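Local atomic coordinates of Ufm1-specific protease (PDB entry 5EJJ), a protein that cleaves, as a thiol protease, the peptide bond at the C-terminal glycine of the ubiquitin-like modifier Ufm1, releasing it from target proteins. Residues 331-339 with 408-416; 4-15 with 44-52. One frame throughout, in Å; residues are numbered along the deposited sequence.

Interaction 1: 331-339 with 408-416; sequences SKPVLRLSQ and FILNGYTDK
Tyr413 carries CG anti to its carbonyl carbon (chi1 -77°), and this turns the ring back until one face lies over Pro333. Gln339 has CG beside the backbone N (chi1 -57°) and an extended chain, which takes its amide alongside Asn411 and Gly412. The Schellman motif that ends helix 396-409 supplies Tyr413 and faces Gln339. Gly412, with positive phi, is its C-prime residue, and Tyr413 N bonds to Phe408 O at 2.9 Å. The contact packs the loop following helix 312-325 against the C-terminal end of this helix of the C78 peptidase part. Cys396, the probable active-site cysteine, lies at its other end.

Pro333 CG stands over the Tyr413 ring, 4.2 Å from its centroid, a CH-pi contact near the rim. Pro333 CD touches Tyr413 CZ, and Pro333 CG lies beside Asn411 O.

Gln339 CG packs 3.6 Å from Gly412 CA. Gln339 OE1 accepts from Arg336 N with a nearly straight N-H (168°), and NE2 gives to Pro333 O from above the carbonyl plane. Together they probably set which way round the amide lies.

Asn411 ND2 bonds to Trp407 O, and Lys332 NZ to Asn376 OD1. Two waters add polar bridges, each with one weak bond. One accepts from Gln339 NE2 and donates weakly to Leu410 O. The other donates to Asn411 OD1 and accepts a weak bond from Lys332 NZ at 3.4 Å.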
loop_
_atom_site.group_PDB
_atom_site.type_symbol
_atom_site.label_atom_id
_atom_site.label_comp_id
_atom_site.label_asym_id
_atom_site.label_seq_id
_atom_site.Cartn_x
_atom_site.Cartn_y
_atom_site.Cartn_z
ATOM N N SER A 331 -13.203 -2.441 -7.553
ATOM C CA SER A 331 -14.178 -2.367 -6.483
ATOM C C SER A 331 -13.905 -1.291 -5.424
ATOM O O SER A 331 -14.762 -1.047 -4.570
ATOM C CB SER A 331 -14.248 -3.724 -5.785
ATOM O OG SER A 331 -13.096 -3.929 -4.979
ATOM N N LYS A 332 -12.726 -0.667 -5.455
ATOM C CA LYS A 332 -12.300 0.228 -4.363
ATOM C C LYS A 332 -11.100 1.116 -4.725
ATOM O O LYS A 332 -10.408 0.854 -5.712
ATOM C CB LYS A 332 -12.002 -0.579 -3.087
ATOM C CG LYS A 332 -10.947 -1.666 -3.243
ATOM C CD LYS A 332 -10.801 -2.519 -1.978
ATOM C CE LYS A 332 -9.574 -3.425 -2.088
ATOM N NZ LYS A 332 -9.235 -4.146 -0.823
ATOM N N PRO A 333 -10.849 2.176 -3.928
ATOM C CA PRO A 333 -9.682 3.010 -4.227
ATOM C C PRO A 333 -8.349 2.355 -3.852
ATOM O O PRO A 333 -8.242 1.610 -2.873
ATOM C CB PRO A 333 -9.918 4.267 -3.373
ATOM C CG PRO A 333 -10.741 3.827 -2.255
ATOM C CD PRO A 333 -11.628 2.727 -2.802
ATOM N N VAL A 334 -7.333 2.657 -4.655
ATOM C CA VAL A 334 -5.977 2.182 -4.414
ATOM C C VAL A 334 -4.964 3.331 -4.452
ATOM O O VAL A 334 -4.003 3.312 -3.700
ATOM C CB VAL A 334 -5.573 1.086 -5.428
ATOM C CG1 VAL A 334 -4.201 0.558 -5.125
ATOM C CG2 VAL A 334 -6.578 -0.046 -5.395
ATOM N N LEU A 335 -5.197 4.347 -5.291
ATOM C CA LEU A 335 -4.165 5.352 -5.579
ATOM C C LEU A 335 -4.529 6.764 -5.152
ATOM O O LEU A 335 -4.114 7.738 -5.790
ATOM C CB LEU A 335 -3.864 5.375 -7.078
ATOM C CG LEU A 335 -3.411 4.051 -7.690
ATOM C CD1 LEU A 335 -3.323 4.191 -9.178
ATOM C CD2 LEU A 335 -2.074 3.635 -7.108
ATOM N N ARG A 336 -5.320 6.902 -4.097
ATOM C CA ARG A 336 -5.643 8.236 -3.621
ATOM C C ARG A 336 -4.472 8.765 -2.829
ATOM O O ARG A 336 -3.798 8.011 -2.129
ATOM C CB ARG A 336 -6.882 8.212 -2.746
ATOM C CG ARG A 336 -8.052 7.544 -3.406
ATOM C CD ARG A 336 -8.539 8.359 -4.570
ATOM N NE ARG A 336 -8.960 9.685 -4.129
ATOM C CZ ARG A 336 -10.183 9.973 -3.690
ATOM N NH1 ARG A 336 -11.123 9.018 -3.643
ATOM N NH2 ARG A 336 -10.461 11.219 -3.304
ATOM N N LEU A 337 -4.243 10.068 -2.937
ATOM C CA LEU A 337 -3.177 10.751 -2.215
ATOM C C LEU A 337 -3.142 10.326 -0.752
ATOM O O LEU A 337 -2.085 10.176 -0.142
ATOM C CB LEU A 337 -3.407 12.255 -2.322
ATOM C CG LEU A 337 -2.200 13.167 -2.513
ATOM C CD1 LEU A 337 -0.981 12.392 -2.983
ATOM C CD2 LEU A 337 -2.577 14.249 -3.509
ATOM N N SER A 338 -4.335 10.114 -0.214
ATOM C CA SER A 338 -4.554 9.704 1.167
ATOM C C SER A 338 -3.986 8.314 1.482
ATOM O O SER A 338 -3.730 7.976 2.645
ATOM C CB SER A 338 -6.062 9.735 1.420
ATOM O OG SER A 338 -6.468 8.644 2.226
ATOM N N GLN A 339 -3.791 7.515 0.432
ATOM C CA GLN A 339 -3.361 6.132 0.573
ATOM C C GLN A 339 -1.848 5.933 0.407
ATOM O O GLN A 339 -1.320 4.841 0.687
ATOM C CB GLN A 339 -4.066 5.282 -0.460
ATOM C CG GLN A 339 -5.537 5.361 -0.390
ATOM C CD GLN A 339 -6.201 4.302 -1.243
ATOM O OE1 GLN A 339 -6.714 4.598 -2.323
ATOM N NE2 GLN A 339 -6.203 3.055 -0.758
ATOM N N PHE A 408 -10.802 4.853 7.338
ATOM C CA PHE A 408 -11.406 5.490 6.166
ATOM C C PHE A 408 -10.472 6.449 5.389
ATOM O O PHE A 408 -10.653 6.651 4.174
ATOM C CB PHE A 408 -12.759 6.136 6.513
ATOM C CG PHE A 408 -13.908 5.160 6.508
ATOM C CD1 PHE A 408 -14.302 4.523 7.678
ATOM C CD2 PHE A 408 -14.580 4.863 5.323
ATOM C CE1 PHE A 408 -15.347 3.612 7.666
ATOM C CE2 PHE A 408 -15.629 3.947 5.299
ATOM C CZ PHE A 408 -16.009 3.318 6.470
ATOM N N ILE A 409 -9.478 7.031 6.054
ATOM C CA ILE A 409 -8.514 7.795 5.282
ATOM C C ILE A 409 -7.461 6.871 4.680
ATOM O O ILE A 409 -7.250 6.865 3.459
ATOM C CB ILE A 409 -7.916 9.007 6.031
ATOM C CG1 ILE A 409 -7.399 8.626 7.407
ATOM C CG2 ILE A 409 -8.982 10.090 6.220
ATOM C CD1 ILE A 409 -7.504 9.800 8.408
ATOM N N LEU A 410 -6.868 6.019 5.510
ATOM C CA LEU A 410 -5.849 5.079 5.037
ATOM C C LEU A 410 -6.334 4.142 3.926
ATOM O O LEU A 410 -5.550 3.346 3.401
ATOM C CB LEU A 410 -5.281 4.268 6.197
ATOM C CG LEU A 410 -4.047 4.916 6.825
ATOM C CD1 LEU A 410 -4.269 6.392 7.015
ATOM C CD2 LEU A 410 -3.672 4.286 8.149
ATOM N N ASN A 411 -7.614 4.237 3.565
ATOM C CA ASN A 411 -8.189 3.369 2.546
ATOM C C ASN A 411 -8.780 4.128 1.377
ATOM O O ASN A 411 -9.339 3.523 0.452
ATOM C CB ASN A 411 -9.184 2.399 3.158
ATOM C CG ASN A 411 -8.488 1.233 3.855
ATOM O OD1 ASN A 411 -8.391 0.129 3.304
ATOM N ND2 ASN A 411 -7.967 1.483 5.057
ATOM N N GLY A 412 -8.620 5.455 1.425
ATOM C CA GLY A 412 -8.902 6.334 0.296
ATOM C C GLY A 412 -10.338 6.795 0.185
ATOM O O GLY A 412 -10.838 7.075 -0.914
ATOM N N TYR A 413 -11.010 6.888 1.331
ATOM C CA TYR A 413 -12.442 7.163 1.337
ATOM C C TYR A 413 -12.734 8.603 1.749
ATOM O O TYR A 413 -13.732 9.182 1.315
ATOM C CB TYR A 413 -13.183 6.132 2.183
ATOM C CG TYR A 413 -13.350 4.795 1.481
ATOM C CD1 TYR A 413 -12.743 3.640 1.976
ATOM C CD2 TYR A 413 -14.108 4.684 0.320
ATOM C CE1 TYR A 413 -12.904 2.409 1.345
ATOM C CE2 TYR A 413 -14.272 3.464 -0.320
ATOM C CZ TYR A 413 -13.666 2.326 0.195
ATOM O OH TYR A 413 -13.817 1.101 -0.434
ATOM N N THR A 414 -11.841 9.177 2.557
ATOM C CA THR A 414 -11.835 10.612 2.806
ATOM C C THR A 414 -10.428 11.110 3.044
ATOM O O THR A 414 -9.526 10.329 3.301
ATOM C CB THR A 414 -12.620 11.008 4.055
ATOM O OG1 THR A 414 -12.232 10.159 5.144
ATOM C CG2 THR A 414 -14.122 10.928 3.809
ATOM N N ASP A 415 -10.267 12.426 2.985
ATOM C CA ASP A 415 -8.996 13.084 3.252
ATOM C C ASP A 415 -9.109 13.925 4.522
ATOM O O ASP A 415 -8.103 14.441 5.026
ATOM C CB ASP A 415 -8.615 13.966 2.065
ATOM C CG ASP A 415 -9.834 14.418 1.260
ATOM O OD1 ASP A 415 -10.972 14.365 1.809
ATOM O OD2 ASP A 415 -9.651 14.823 0.080
ATOM N N LYS A 416 -10.342 14.055 5.028
ATOM C CA LYS A 416 -10.617 14.768 6.281
ATOM C C LYS A 416 -9.955 14.039 7.437
ATOM O O LYS A 416 -10.045 12.812 7.534
ATOM C CB LYS A 416 -12.123 14.864 6.551
ATOM C CG LYS A 416 -13.028 15.020 5.325
ATOM C CD LYS A 416 -14.478 15.283 5.772
ATOM C CE LYS A 416 -15.481 15.285 4.615
ATOM N NZ LYS A 416 -15.743 16.653 4.071
HETATM O O HOH W 1 -9.957 -2.038 1.738
HETATM O O HOH W 2 -5.166 0.995 1.016
#

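Interaction 2: 4-15 with 44-52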
loop_
_atom_site.group_PDB
_atom_site.type_symbol
_atom_site.label_atom_id
_atom_site.label_comp_id
_atom_site.label_asym_id
_atom_site.label_seq_id
_atom_site.Cartn_x
_atom_site.Cartn_y
_atom_site.Cartn_z
ATOM N N TRP A 4 12.937 -20.396 -13.399
ATOM C CA TRP A 4 12.275 -19.163 -13.065
ATOM C C TRP A 4 11.231 -19.457 -12.033
ATOM O O TRP A 4 10.694 -20.554 -11.984
ATOM C CB TRP A 4 11.632 -18.561 -14.299
ATOM C CG TRP A 4 12.630 -17.874 -15.125
ATOM C CD1 TRP A 4 13.510 -18.449 -15.986
ATOM C CD2 TRP A 4 12.896 -16.475 -15.148
ATOM N NE1 TRP A 4 14.297 -17.494 -16.566
ATOM C CE2 TRP A 4 13.944 -16.268 -16.070
ATOM C CE3 TRP A 4 12.337 -15.370 -14.495
ATOM C CZ2 TRP A 4 14.455 -15.001 -16.355
ATOM C CZ3 TRP A 4 12.841 -14.112 -14.781
ATOM C CH2 TRP A 4 13.892 -13.941 -15.706
ATOM N N PHE A 5 10.959 -18.469 -11.197
ATOM C CA PHE A 5 9.962 -18.597 -10.164
ATOM C C PHE A 5 8.914 -17.537 -10.362
ATOM O O PHE A 5 9.213 -16.424 -10.790
ATOM C CB PHE A 5 10.623 -18.468 -8.805
ATOM C CG PHE A 5 11.639 -19.536 -8.549
ATOM C CD1 PHE A 5 12.919 -19.445 -9.099
ATOM C CD2 PHE A 5 11.310 -20.656 -7.780
ATOM C CE1 PHE A 5 13.859 -20.449 -8.884
ATOM C CE2 PHE A 5 12.240 -21.653 -7.554
ATOM C CZ PHE A 5 13.520 -21.552 -8.109
ATOM N N ILE A 6 7.674 -17.895 -10.068
ATOM C CA ILE A 6 6.567 -16.982 -10.250
ATOM C C ILE A 6 5.489 -17.237 -9.197
ATOM O O ILE A 6 5.358 -18.351 -8.663
ATOM C CB ILE A 6 6.006 -17.135 -11.661
ATOM C CG1 ILE A 6 5.005 -16.036 -11.980
ATOM C CG2 ILE A 6 5.435 -18.519 -11.856
ATOM C CD1 ILE A 6 4.490 -16.105 -13.409
ATOM N N ASP A 7 4.741 -16.192 -8.858
ATOM C CA ASP A 7 3.565 -16.380 -8.031
ATOM C C ASP A 7 2.353 -16.420 -8.949
ATOM O O ASP A 7 1.774 -15.370 -9.274
ATOM C CB ASP A 7 3.456 -15.263 -7.011
ATOM C CG ASP A 7 2.338 -15.481 -5.999
ATOM O OD1 ASP A 7 1.302 -16.094 -6.346
ATOM O OD2 ASP A 7 2.495 -15.007 -4.845
ATOM N N ALA A 8 1.980 -17.635 -9.370
ATOM C CA ALA A 8 0.850 -17.826 -10.275
ATOM C C ALA A 8 -0.501 -17.311 -9.747
ATOM O O ALA A 8 -1.279 -16.767 -10.518
ATOM C CB ALA A 8 0.750 -19.247 -10.683
ATOM N N GLN A 9 -0.784 -17.470 -8.454
ATOM C CA GLN A 9 -2.038 -16.943 -7.903
ATOM C C GLN A 9 -2.116 -15.466 -8.187
ATOM O O GLN A 9 -3.125 -14.968 -8.711
ATOM C CB GLN A 9 -2.159 -17.136 -6.385
ATOM C CG GLN A 9 -2.080 -18.573 -5.852
ATOM C CD GLN A 9 -3.219 -19.476 -6.329
ATOM O OE1 GLN A 9 -4.063 -19.069 -7.154
ATOM N NE2 GLN A 9 -3.245 -20.718 -5.816
ATOM N N ALA A 10 -1.026 -14.774 -7.841
ATOM C CA ALA A 10 -0.925 -13.323 -7.977
ATOM C C ALA A 10 -1.224 -12.934 -9.422
ATOM O O ALA A 10 -2.057 -12.058 -9.677
ATOM C CB ALA A 10 0.425 -12.876 -7.558
ATOM N N MET A 11 -0.576 -13.633 -10.360
ATOM C CA MET A 11 -0.823 -13.475 -11.797
ATOM C C MET A 11 -2.290 -13.608 -12.166
ATOM O O MET A 11 -2.829 -12.705 -12.785
ATOM C CB MET A 11 -0.021 -14.488 -12.600
ATOM C CG MET A 11 -0.306 -14.433 -14.098
ATOM S SD MET A 11 0.656 -15.627 -15.083
ATOM C CE MET A 11 0.087 -17.191 -14.420
ATOM N N PHE A 12 -2.920 -14.731 -11.793
ATOM C CA PHE A 12 -4.341 -14.985 -12.059
ATOM C C PHE A 12 -5.203 -13.846 -11.557
ATOM O O PHE A 12 -6.107 -13.366 -12.251
ATOM C CB PHE A 12 -4.810 -16.266 -11.368
ATOM C CG PHE A 12 -4.159 -17.507 -11.886
ATOM C CD1 PHE A 12 -3.803 -17.611 -13.229
ATOM C CD2 PHE A 12 -3.879 -18.559 -11.036
ATOM C CE1 PHE A 12 -3.177 -18.745 -13.720
ATOM C CE2 PHE A 12 -3.255 -19.695 -11.516
ATOM C CZ PHE A 12 -2.904 -19.787 -12.867
ATOM N N GLN A 13 -4.926 -13.418 -10.334
ATOM C CA GLN A 13 -5.653 -12.307 -9.759
ATOM C C GLN A 13 -5.478 -11.026 -10.568
ATOM O O GLN A 13 -6.356 -10.175 -10.587
ATOM C CB GLN A 13 -5.179 -12.061 -8.342
ATOM C CG GLN A 13 -5.919 -10.944 -7.681
ATOM C CD GLN A 13 -7.365 -11.280 -7.537
ATOM O OE1 GLN A 13 -7.715 -12.433 -7.272
ATOM N NE2 GLN A 13 -8.227 -10.288 -7.721
ATOM N N ASN A 14 -4.338 -10.860 -11.223
ATOM C CA ASN A 14 -4.160 -9.658 -12.010
ATOM C C ASN A 14 -5.047 -9.700 -13.235
ATOM O O ASN A 14 -5.723 -8.721 -13.539
ATOM C CB ASN A 14 -2.708 -9.465 -12.400
ATOM C CG ASN A 14 -1.923 -8.660 -11.378
ATOM O OD1 ASN A 14 -2.451 -8.201 -10.359
ATOM N ND2 ASN A 14 -0.635 -8.490 -11.652
ATOM N N TYR A 15 -5.055 -10.843 -13.922
ATOM C CA TYR A 15 -5.959 -11.073 -15.050
ATOM C C TYR A 15 -7.394 -10.858 -14.621
ATOM O O TYR A 15 -8.200 -10.263 -15.346
ATOM C CB TYR A 15 -5.842 -12.491 -15.565
ATOM C CG TYR A 15 -6.719 -12.754 -16.768
ATOM C CD1 TYR A 15 -8.030 -13.172 -16.615
ATOM C CD2 TYR A 15 -6.222 -12.599 -18.064
ATOM C CE1 TYR A 15 -8.839 -13.420 -17.712
ATOM C CE2 TYR A 15 -7.017 -12.845 -19.175
ATOM C CZ TYR A 15 -8.337 -13.255 -18.994
ATOM O OH TYR A 15 -9.152 -13.505 -20.094
ATOM N N LYS A 44 16.045 -14.688 -11.445
ATOM C CA LYS A 44 15.034 -15.336 -12.262
ATOM C C LYS A 44 13.726 -15.511 -11.514
ATOM O O LYS A 44 13.184 -16.619 -11.442
ATOM C CB LYS A 44 15.549 -16.655 -12.794
ATOM C CG LYS A 44 16.599 -16.458 -13.852
ATOM C CD LYS A 44 17.137 -17.785 -14.347
ATOM C CE LYS A 44 17.651 -17.677 -15.777
ATOM N NZ LYS A 44 18.973 -17.003 -15.872
ATOM N N GLN A 45 13.239 -14.392 -10.963
ATOM C CA GLN A 45 12.044 -14.367 -10.126
ATOM C C GLN A 45 11.038 -13.334 -10.639
ATOM O O GLN A 45 11.321 -12.156 -10.639
ATOM C CB GLN A 45 12.436 -14.053 -8.684
ATOM C CG GLN A 45 11.284 -14.121 -7.732
ATOM C CD GLN A 45 11.631 -13.549 -6.394
ATOM O OE1 GLN A 45 12.317 -12.544 -6.305
ATOM N NE2 GLN A 45 11.157 -14.185 -5.336
ATOM N N VAL A 46 9.873 -13.771 -11.096
ATOM C CA VAL A 46 8.897 -12.840 -11.650
ATOM C C VAL A 46 8.176 -12.122 -10.524
ATOM O O VAL A 46 7.730 -12.758 -9.601
ATOM C CB VAL A 46 7.864 -13.590 -12.522
ATOM C CG1 VAL A 46 6.744 -12.675 -12.924
ATOM C CG2 VAL A 46 8.532 -14.172 -13.754
ATOM N N ILE A 47 8.044 -10.804 -10.576
ATOM C CA ILE A 47 7.369 -10.114 -9.481
ATOM C C ILE A 47 6.004 -9.568 -9.885
ATOM O O ILE A 47 5.084 -9.577 -9.081
ATOM C CB ILE A 47 8.232 -8.975 -8.890
ATOM C CG1 ILE A 47 9.558 -9.521 -8.394
ATOM C CG2 ILE A 47 7.540 -8.300 -7.743
ATOM C CD1 ILE A 47 9.410 -10.527 -7.332
ATOM N N HIS A 48 5.874 -9.084 -11.118
ATOM C CA HIS A 48 4.631 -8.468 -11.593
ATOM C C HIS A 48 4.253 -8.993 -12.968
ATOM O O HIS A 48 5.021 -8.858 -13.912
ATOM C CB HIS A 48 4.769 -6.955 -11.735
ATOM C CG HIS A 48 5.086 -6.235 -10.461
ATOM N ND1 HIS A 48 4.197 -6.147 -9.412
ATOM C CD2 HIS A 48 6.183 -5.533 -10.087
ATOM C CE1 HIS A 48 4.744 -5.447 -8.432
ATOM N NE2 HIS A 48 5.949 -5.061 -8.817
ATOM N N VAL A 49 3.072 -9.582 -13.097
ATOM C CA VAL A 49 2.563 -9.900 -14.413
ATOM C C VAL A 49 1.460 -8.908 -14.760
ATOM O O VAL A 49 0.416 -8.863 -14.113
ATOM C CB VAL A 49 2.070 -11.332 -14.489
ATOM C CG1 VAL A 49 1.518 -11.604 -15.864
ATOM C CG2 VAL A 49 3.214 -12.278 -14.194
ATOM N N LEU A 50 1.704 -8.072 -15.757
ATOM C CA LEU A 50 0.720 -7.050 -16.090
ATOM C C LEU A 50 0.007 -7.313 -17.415
ATOM O O LEU A 50 0.632 -7.354 -18.476
ATOM C CB LEU A 50 1.345 -5.668 -16.057
ATOM C CG LEU A 50 1.757 -5.258 -14.644
ATOM C CD1 LEU A 50 2.486 -3.899 -14.649
ATOM C CD2 LEU A 50 0.548 -5.261 -13.685
ATOM N N PHE A 51 -1.307 -7.510 -17.336
ATOM C CA PHE A 51 -2.115 -7.787 -18.513
ATOM C C PHE A 51 -2.614 -6.491 -19.156
ATOM O O PHE A 51 -2.829 -5.477 -18.473
ATOM C CB PHE A 51 -3.292 -8.689 -18.138
ATOM C CG PHE A 51 -2.886 -10.051 -17.696
ATOM C CD1 PHE A 51 -2.740 -10.341 -16.354
ATOM C CD2 PHE A 51 -2.633 -11.045 -18.618
ATOM C CE1 PHE A 51 -2.355 -11.613 -15.935
ATOM C CE2 PHE A 51 -2.234 -12.325 -18.208
ATOM C CZ PHE A 51 -2.094 -12.606 -16.868
ATOM N N ALA A 52 -2.801 -6.535 -20.473
ATOM C CA ALA A 52 -3.296 -5.387 -21.228
ATOM C C ALA A 52 -3.982 -5.804 -22.531
ATOM O O ALA A 52 -3.554 -6.766 -23.193
ATOM C CB ALA A 52 -2.164 -4.437 -21.537
HETATM O O HOH W 3 5.034 -13.289 -8.926
#
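Trp4 lies against Lys44. Lys44 CB sits over the centre of the indole, 3.5 Å above its plane. Lys44 CA makes a CH-pi contact with the six-membered ring, and the aliphatic chain runs on over the face until CE is 3.5 Å from Trp4 NE1. The backbones join in a single parallel beta bridge between Phe5 and Gln45. Phe5 N donates to Lys44 O at 2.9 Å and Val46 N to Phe5 O.

Beyond the bridge the contact turns apolar. Ile6 CG1 lies beside Val46 CB, and Ile6 CD1 reaches Val49 CG2. Met11 places CG anti to its backbone N (chi1 176°), and there it touches both Val49 CG1 and Phe51 CZ, each at 3.8 Å. Tyr15 CB covers one face of Phe51. The Tyr15 ring points its edge at that face in a T-shaped pair, with planes at 89°. Asn14 makes the polar tie from the helix: ND2 donates to Val49 O at 2.7 Å, with the acceptor near the amide plane.

Around this first shell, Asp7 is the N-cap of helix 8-19, its OD1 accepting from Ala10 N. A water links Asp7 N to Val46 O, 2.8 Å from the water. On the other strand, Lys44 and Gln45 both face Arg40 in a G1 bulge, and Ile47 and His48 both face Phe38 in a classic bulge, within the pairing with strand 33-40. Phe110 of helix 107-113 adds to the cover on Ile6 and Met11.

In this N-terminal region, strand 4-6 and helix 8-19 pack on strand 45-53, which belongs to the MPN domain, mainly by apolar contacts, while a few directional bonds fix the register.

Overall arrangement
The two contacts lie in different parts of the chain. Their centres are about 25 Å apart and their nearest atoms about 8 Å apart, without touching. Interaction 2 is buried and joins regular elements of the N-terminal region, a strand and a helix against an outermost strand of a sheet. Interaction 1 is partly buried and joins a loop to a helix end of the C78 peptidase part. The chemistry follows. Interaction 2 has direct hydrogen bonds and aromatic packing, whereas interaction 1 rests mainly on packing of Pro333 on Tyr413 and of Gln339 on Gly412, with two partly weak water bridges. Both lie away from the probable catalytic residues.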